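Glutathione S-transferase delta (Bombyx mori, PDB 3VK9) probably conjugates glutathione to electrophilic compounds, as a homodimeric delta-class glutathione transferase. Local coordinates at residues P43-L48 with H52-L57; P13-L18 with K201-F206; E66-I71 with D158-A163. All blocks are in the same frame, centred on the assembly; numbering follows the deposited sequence.

Overall arrangement
The chain begins with the thioredoxin-like N-terminal domain and ends with the all-helical C-terminal domain. Helix 12-24 supplies the first half of contact 2, which closes only when helix 195-213 arrives near the C terminus. That long loop takes in the other two contacts. Contact 1 comes first and is local: helix 43-48 folds back on the cis-proline loop and strand 56-59. Contact 3 opens after it and pairs helix 67-78 with helix 156-167. Contacts 1 and 3 therefore follow in series and do not cross. Contacts 2 and 3 join the two domains. P55 of contact 1 packs on residues of both other contacts.

Contact 1: residues P43-L48 with H52-L57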
# COMPACT_ATOMS: atom_id res chain seq x y z
N PRO A 43 21.47 -7.15 14.46
CA PRO A 43 20.92 -6.11 15.34
C PRO A 43 21.12 -4.69 14.80
O PRO A 43 20.20 -3.88 14.86
CB PRO A 43 21.68 -6.31 16.67
CG PRO A 43 22.10 -7.76 16.63
CD PRO A 43 22.43 -8.02 15.17
N GLU A 44 22.30 -4.38 14.29
CA GLU A 44 22.55 -3.04 13.77
C GLU A 44 21.57 -2.63 12.67
O GLU A 44 21.13 -1.48 12.62
CB GLU A 44 24.00 -2.90 13.30
CG GLU A 44 24.96 -2.61 14.45
CD GLU A 44 24.83 -1.18 14.97
OE1 GLU A 44 24.71 -0.99 16.20
OE2 GLU A 44 24.87 -0.25 14.13
N TYR A 45 21.19 -3.58 11.81
CA TYR A 45 20.19 -3.27 10.80
C TYR A 45 18.77 -3.25 11.36
O TYR A 45 17.96 -2.39 10.98
CB TYR A 45 20.27 -4.24 9.61
CG TYR A 45 19.54 -3.69 8.40
CD1 TYR A 45 20.22 -2.91 7.45
CD2 TYR A 45 18.18 -3.93 8.21
CE1 TYR A 45 19.55 -2.39 6.33
CE2 TYR A 45 17.50 -3.43 7.09
CZ TYR A 45 18.19 -2.67 6.15
OH TYR A 45 17.52 -2.17 5.04
N LEU A 46 18.46 -4.18 12.26
CA LEU A 46 17.15 -4.19 12.90
C LEU A 46 16.89 -2.88 13.63
O LEU A 46 15.76 -2.39 13.63
CB LEU A 46 16.99 -5.37 13.86
CG LEU A 46 17.10 -6.71 13.14
CD1 LEU A 46 17.22 -7.86 14.14
CD2 LEU A 46 15.94 -6.91 12.17
N LYS A 47 17.93 -2.33 14.26
CA LYS A 47 17.85 -1.01 14.88
C LYS A 47 17.25 0.02 13.91
O LYS A 47 16.39 0.80 14.29
CB LYS A 47 19.24 -0.53 15.33
CG LYS A 47 19.21 0.86 15.96
CD LYS A 47 20.56 1.21 16.55
CE LYS A 47 20.52 2.60 17.19
NZ LYS A 47 20.31 3.69 16.19
N LEU A 48 17.72 -0.00 12.66
CA LEU A 48 17.27 0.95 11.66
C LEU A 48 15.90 0.54 11.11
O LEU A 48 15.04 1.38 10.86
CB LEU A 48 18.31 1.02 10.52
CG LEU A 48 19.71 1.49 10.95
CD1 LEU A 48 20.65 1.58 9.75
CD2 LEU A 48 19.61 2.82 11.67
N HIS A 52 13.41 -5.54 8.77
CA HIS A 52 14.54 -6.09 8.02
C HIS A 52 14.31 -6.23 6.51
O HIS A 52 14.56 -7.29 5.94
CB HIS A 52 15.08 -7.40 8.63
CG HIS A 52 14.07 -8.51 8.73
ND1 HIS A 52 13.74 -9.32 7.67
CD2 HIS A 52 13.39 -9.00 9.80
CE1 HIS A 52 12.87 -10.24 8.06
NE2 HIS A 52 12.64 -10.06 9.35
N THR A 53 13.87 -5.15 5.88
CA THR A 53 13.68 -5.10 4.44
C THR A 53 14.54 -4.00 3.82
O THR A 53 15.15 -3.19 4.53
CB THR A 53 12.22 -4.76 4.09
OG1 THR A 53 11.87 -3.51 4.69
CG2 THR A 53 11.27 -5.87 4.60
N VAL A 54 14.59 -3.99 2.49
CA VAL A 54 15.12 -2.85 1.75
C VAL A 54 14.02 -2.36 0.83
O VAL A 54 13.15 -3.14 0.44
CB VAL A 54 16.36 -3.22 0.94
CG1 VAL A 54 17.56 -3.49 1.88
CG2 VAL A 54 16.09 -4.41 0.07
N PRO A 55 14.05 -1.06 0.49
CA PRO A 55 15.08 -0.11 0.92
C PRO A 55 14.82 0.42 2.32
O PRO A 55 13.69 0.37 2.80
CB PRO A 55 14.91 1.03 -0.08
CG PRO A 55 13.43 1.05 -0.33
CD PRO A 55 13.03 -0.41 -0.35
N THR A 56 15.85 0.96 2.96
CA THR A 56 15.64 1.75 4.16
C THR A 56 16.33 3.10 3.99
O THR A 56 17.55 3.17 3.78
CB THR A 56 16.16 1.04 5.45
OG1 THR A 56 15.62 -0.29 5.53
CG2 THR A 56 15.78 1.81 6.70
N LEU A 57 15.54 4.16 4.08
CA LEU A 57 16.03 5.53 3.96
C LEU A 57 16.34 6.03 5.38
O LEU A 57 15.50 5.93 6.26
CB LEU A 57 14.93 6.37 3.32
CG LEU A 57 15.16 7.83 2.88
CD1 LEU A 57 15.08 8.82 4.02
CD2 LEU A 57 16.45 7.96 2.11
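Y45 of helix 43-48 reaches into the cis-proline loop of the thioredoxin-like N-terminal domain, where the V54-P55 peptide bond is cis. Its hydroxyl is held by two hydrogen bonds. Y45 OH donates to the backbone O of T53 at 2.6 Å. This oxygen lies at the ring edge, in the ring plane, and the donor sits 29° out of the T53 carbonyl plane. T56 OG1 in turn donates to Y45 OH at 2.7 Å. The phenol thus links the two ends of the turn around the cis-proline. The ring gets there because CG of Y45 is anti to the backbone N (chi1 -163°), which sends the side chain across to the loop. There the Y45 and T56 side chains extend past one another. V54 CG1 packs near the end of the phenol, 4.4 Å from Y45 CZ. L46 CD2 meets the edge of the H52 ring and lies 3.7 Å from H52 CB. N49, in the link between the two segments, gives hydrogen bonds from ND2 to OG1 of both T53 and T56. A glycerol, probably from the crystallisation liquor, lies about 4 Å from the Y45 side chain. Beyond the contact, T56 pairs with Y6 of strand 4-7 through the backbone. P55 is covered by helices 12-24 and 67-78, and L48 packs on Y6.

Contact 2: residues P13-L18 with K201-F206; sequences PCRAVL and KGLEAF
R15 of helix 12-24 lies against G202 and L203 of helix 195-213. The contact is part of the interdomain interface of the glutathione transferase fold, where the first helix of the thioredoxin-like domain meets the last helix of the helical domain. The two segments run nearly antiparallel, at 169°, and their axes come no closer than 10.5 Å. One long side chain spans this gap. R15 leaves its helix toward the other segment and bends at chi3 (-93°). The bend turns the guanidinium so that one face lies over the backbone of L203. L203 CA sits 4.1 Å above that plane, displaced toward the edge of the group. The aliphatic part packs on the same turn, with R15 CD 3.9 Å from G202 C. L203 CD1 lies 4.4 Å from R15 NH1. F206, one turn later, approaches obliquely, with its CG 4.5 Å from R15 NH2. Across these segments the arginine therefore makes packing contacts. Its polar end is held by residues around them. NH1 bonds to N199 OD1 and to A163 O, and NH2 to G10 O and S167 OG. One buried guanidinium thus ties the loop before helix 12-24 to helices 156-167 and 195-213. A leucine here would probably leave the A163 and G10 carbonyls and the N199 side chain without this donor, and so weaken the join between the domains. The closeness at G202 is notable. A beta carbon on that residue would fall about 2.9 Å from R15 CD, so the arginine passes where a side chain would otherwise stand. Across the contact, the backbone atom nearest R15 CD is L203 N, at 3.7 Å.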
# COMPACT_ATOMS: atom_id res chain seq x y z
N PRO A 13 11.24 -2.38 -5.17
CA PRO A 13 11.00 -1.17 -4.37
C PRO A 13 12.23 -0.30 -4.25
O PRO A 13 12.10 0.91 -4.17
CB PRO A 13 10.55 -1.73 -3.00
CG PRO A 13 10.75 -3.21 -3.08
CD PRO A 13 10.70 -3.58 -4.52
N CYS A 14 13.43 -0.90 -4.24
CA CYS A 14 14.65 -0.11 -4.21
C CYS A 14 14.80 0.71 -5.49
O CYS A 14 15.18 1.86 -5.43
CB CYS A 14 15.88 -1.00 -4.03
SG CYS A 14 16.02 -1.64 -2.34
N ARG A 15 14.53 0.08 -6.63
CA ARG A 15 14.60 0.76 -7.91
C ARG A 15 13.60 1.92 -8.02
O ARG A 15 13.84 2.90 -8.71
CB ARG A 15 14.43 -0.25 -9.06
CG ARG A 15 15.64 -1.21 -9.18
CD ARG A 15 15.54 -2.18 -10.36
NE ARG A 15 14.94 -3.45 -9.96
CZ ARG A 15 13.77 -3.89 -10.38
NH1 ARG A 15 13.04 -3.17 -11.23
NH2 ARG A 15 13.33 -5.08 -9.97
N ALA A 16 12.45 1.79 -7.35
CA ALA A 16 11.48 2.88 -7.32
C ALA A 16 12.14 4.12 -6.71
O ALA A 16 11.99 5.25 -7.22
CB ALA A 16 10.26 2.49 -6.51
N VAL A 17 12.88 3.91 -5.64
CA VAL A 17 13.56 5.02 -4.98
C VAL A 17 14.74 5.54 -5.81
O VAL A 17 14.95 6.75 -5.89
CB VAL A 17 14.01 4.62 -3.55
CG1 VAL A 17 14.73 5.76 -2.90
CG2 VAL A 17 12.80 4.18 -2.73
N LEU A 18 15.52 4.65 -6.42
CA LEU A 18 16.61 5.11 -7.27
C LEU A 18 16.06 5.97 -8.41
O LEU A 18 16.59 7.03 -8.70
CB LEU A 18 17.43 3.92 -7.80
CG LEU A 18 18.14 3.18 -6.66
CD1 LEU A 18 18.71 1.82 -7.11
CD2 LEU A 18 19.22 4.08 -6.07
N LYS A 201 19.83 -1.44 -14.81
CA LYS A 201 20.98 -2.10 -14.21
C LYS A 201 20.51 -3.09 -13.14
O LYS A 201 20.79 -4.28 -13.22
CB LYS A 201 21.93 -1.07 -13.61
CG LYS A 201 23.20 -1.67 -13.04
CD LYS A 201 24.17 -0.59 -12.56
CE LYS A 201 25.42 -1.22 -11.95
NZ LYS A 201 26.38 -0.19 -11.47
N GLY A 202 19.77 -2.61 -12.15
CA GLY A 202 19.21 -3.48 -11.13
C GLY A 202 18.31 -4.59 -11.67
O GLY A 202 18.37 -5.72 -11.19
N LEU A 203 17.47 -4.27 -12.65
CA LEU A 203 16.60 -5.27 -13.28
C LEU A 203 17.45 -6.42 -13.80
O LEU A 203 17.08 -7.61 -13.69
CB LEU A 203 15.80 -4.64 -14.42
CG LEU A 203 14.83 -5.54 -15.20
CD1 LEU A 203 13.84 -6.25 -14.26
CD2 LEU A 203 14.10 -4.77 -16.29
N GLU A 204 18.60 -6.07 -14.36
CA GLU A 204 19.51 -7.08 -14.89
C GLU A 204 20.02 -7.99 -13.78
O GLU A 204 20.11 -9.20 -13.97
CB GLU A 204 20.67 -6.43 -15.64
CG GLU A 204 21.48 -7.40 -16.50
CD GLU A 204 20.64 -8.04 -17.60
OE1 GLU A 204 19.68 -7.40 -18.08
OE2 GLU A 204 20.95 -9.20 -17.99
N ALA A 205 20.35 -7.40 -12.63
CA ALA A 205 20.83 -8.16 -11.47
C ALA A 205 19.76 -9.13 -10.98
O ALA A 205 20.05 -10.28 -10.64
CB ALA A 205 21.22 -7.21 -10.35
N PHE A 206 18.52 -8.65 -10.93
CA PHE A 206 17.35 -9.45 -10.56
C PHE A 206 17.17 -10.65 -11.51
O PHE A 206 16.98 -11.77 -11.05
CB PHE A 206 16.09 -8.56 -10.56
CG PHE A 206 14.80 -9.30 -10.27
CD1 PHE A 206 14.56 -9.85 -9.02
CD2 PHE A 206 13.82 -9.41 -11.24
CE1 PHE A 206 13.37 -10.52 -8.76
CE2 PHE A 206 12.63 -10.08 -10.99
CZ PHE A 206 12.40 -10.63 -9.74

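Contact 3: residues E66-I71 with D158-A163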
# COMPACT_ATOMS: atom_id res chain seq x y z
N GLU A 66 9.21 1.82 3.68
CA GLU A 66 8.27 1.53 2.61
C GLU A 66 8.66 2.42 1.42
O GLU A 66 8.61 3.64 1.52
CB GLU A 66 6.84 1.80 3.08
CG GLU A 66 6.37 0.80 4.13
CD GLU A 66 6.05 -0.58 3.52
OE1 GLU A 66 5.85 -0.65 2.28
OE2 GLU A 66 6.01 -1.58 4.26
N SER A 67 9.06 1.79 0.32
CA SER A 67 9.52 2.51 -0.86
C SER A 67 8.52 3.60 -1.20
O SER A 67 8.89 4.72 -1.54
CB SER A 67 9.68 1.56 -2.05
OG SER A 67 8.46 0.90 -2.31
N ARG A 68 7.23 3.28 -1.11
CA ARG A 68 6.19 4.20 -1.54
C ARG A 68 5.99 5.40 -0.62
O ARG A 68 5.49 6.43 -1.06
CB ARG A 68 4.88 3.45 -1.83
CG ARG A 68 5.08 2.47 -3.00
CD ARG A 68 3.98 1.42 -3.10
NE ARG A 68 4.32 0.37 -4.06
CZ ARG A 68 5.03 -0.72 -3.75
NH1 ARG A 68 5.48 -0.90 -2.51
NH2 ARG A 68 5.31 -1.61 -4.69
N ALA A 69 6.37 5.26 0.65
CA ALA A 69 6.47 6.42 1.55
C ALA A 69 7.78 7.21 1.33
O ALA A 69 7.80 8.43 1.52
CB ALA A 69 6.36 5.98 3.01
N ILE A 70 8.86 6.52 0.96
CA ILE A 70 10.14 7.19 0.74
C ILE A 70 10.07 8.11 -0.49
O ILE A 70 10.55 9.26 -0.46
CB ILE A 70 11.28 6.16 0.50
CG1 ILE A 70 11.57 5.35 1.76
CG2 ILE A 70 12.54 6.88 -0.05
CD1 ILE A 70 12.49 4.10 1.53
N ILE A 71 9.48 7.62 -1.57
CA ILE A 71 9.46 8.40 -2.80
C ILE A 71 8.60 9.65 -2.66
O ILE A 71 8.94 10.71 -3.19
CB ILE A 71 9.06 7.57 -4.07
CG1 ILE A 71 7.60 7.11 -3.98
CG2 ILE A 71 10.01 6.38 -4.25
CD1 ILE A 71 7.18 6.09 -5.04
N ASP A 158 4.27 6.43 -11.75
CA ASP A 158 4.91 5.76 -12.88
C ASP A 158 6.20 5.05 -12.44
O ASP A 158 6.47 3.91 -12.81
CB ASP A 158 5.22 6.77 -14.00
CG ASP A 158 3.96 7.47 -14.54
OD1 ASP A 158 3.16 6.81 -15.24
OD2 ASP A 158 3.79 8.68 -14.27
N LEU A 159 7.00 5.73 -11.64
CA LEU A 159 8.31 5.20 -11.29
C LEU A 159 8.21 3.94 -10.41
O LEU A 159 8.95 2.97 -10.60
CB LEU A 159 9.14 6.30 -10.60
CG LEU A 159 9.36 7.61 -11.37
CD1 LEU A 159 10.23 8.60 -10.56
CD2 LEU A 159 9.96 7.35 -12.73
N SER A 160 7.30 3.97 -9.46
CA SER A 160 7.07 2.80 -8.61
C SER A 160 6.47 1.66 -9.44
O SER A 160 6.91 0.52 -9.35
CB SER A 160 6.15 3.17 -7.44
OG SER A 160 5.96 2.06 -6.59
N LEU A 161 5.47 1.98 -10.26
CA LEU A 161 4.82 0.95 -11.08
C LEU A 161 5.76 0.36 -12.12
O LEU A 161 5.68 -0.84 -12.42
CB LEU A 161 3.54 1.47 -11.75
CG LEU A 161 2.25 1.31 -10.92
CD1 LEU A 161 1.09 2.16 -11.47
CD2 LEU A 161 1.82 -0.17 -10.77
N ILE A 162 6.65 1.17 -12.68
CA ILE A 162 7.52 0.63 -13.69
C ILE A 162 8.57 -0.27 -13.05
O ILE A 162 8.93 -1.28 -13.62
CB ILE A 162 8.12 1.68 -14.67
CG1 ILE A 162 8.60 0.96 -15.94
CG2 ILE A 162 9.26 2.44 -14.03
CD1 ILE A 162 8.74 1.84 -17.15
N ALA A 163 9.02 0.07 -11.84
CA ALA A 163 9.95 -0.81 -11.14
C ALA A 163 9.31 -2.18 -10.92
O ALA A 163 9.97 -3.22 -11.07
CB ALA A 163 10.41 -0.20 -9.82
O HOH W 1 7.83 0.88 -4.85
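S160 of helix 156-167 meets R68 and I71 of helix 67-78, and its two side-chain atoms make different kinds of contact. The apolar one is I71 CD1 against S160 CB, at 3.9 Å. The polar side is built round S160 OG. With chi1 near 180° (-178°), OG lies opposite the S160 backbone N and faces the R68 chain. It stands 3.7 Å from R68 CG and 3.5 Å from R68 NE, oblique to the guanidinium. Both side chains are held by D102 on helix 89-119: its OD2 makes a salt bridge with R68 NH2 and a hydrogen bond with S160 OG. The carboxylate probably fixes how the arginine and serine are placed. A water joins the helices as well. It donates to S160 OG at 2.8 Å and is hydrogen-bonded to S67 OG at 2.6 Å. The same water lies over the centre of one guanidinium face of R68, 3.4 Å above the plane. Y100 of the second subunit packs on R68 and E66, so the dimer partner also borders this site. The contact belongs to the buried interdomain interface of the glutathione transferase fold. S67 follows E66, the N-cap of helix 67-78. The two are consistent with the acidic-or-amide plus serine pair that in relatives binds the gamma-glutamyl end of glutathione, so this is probably the same site.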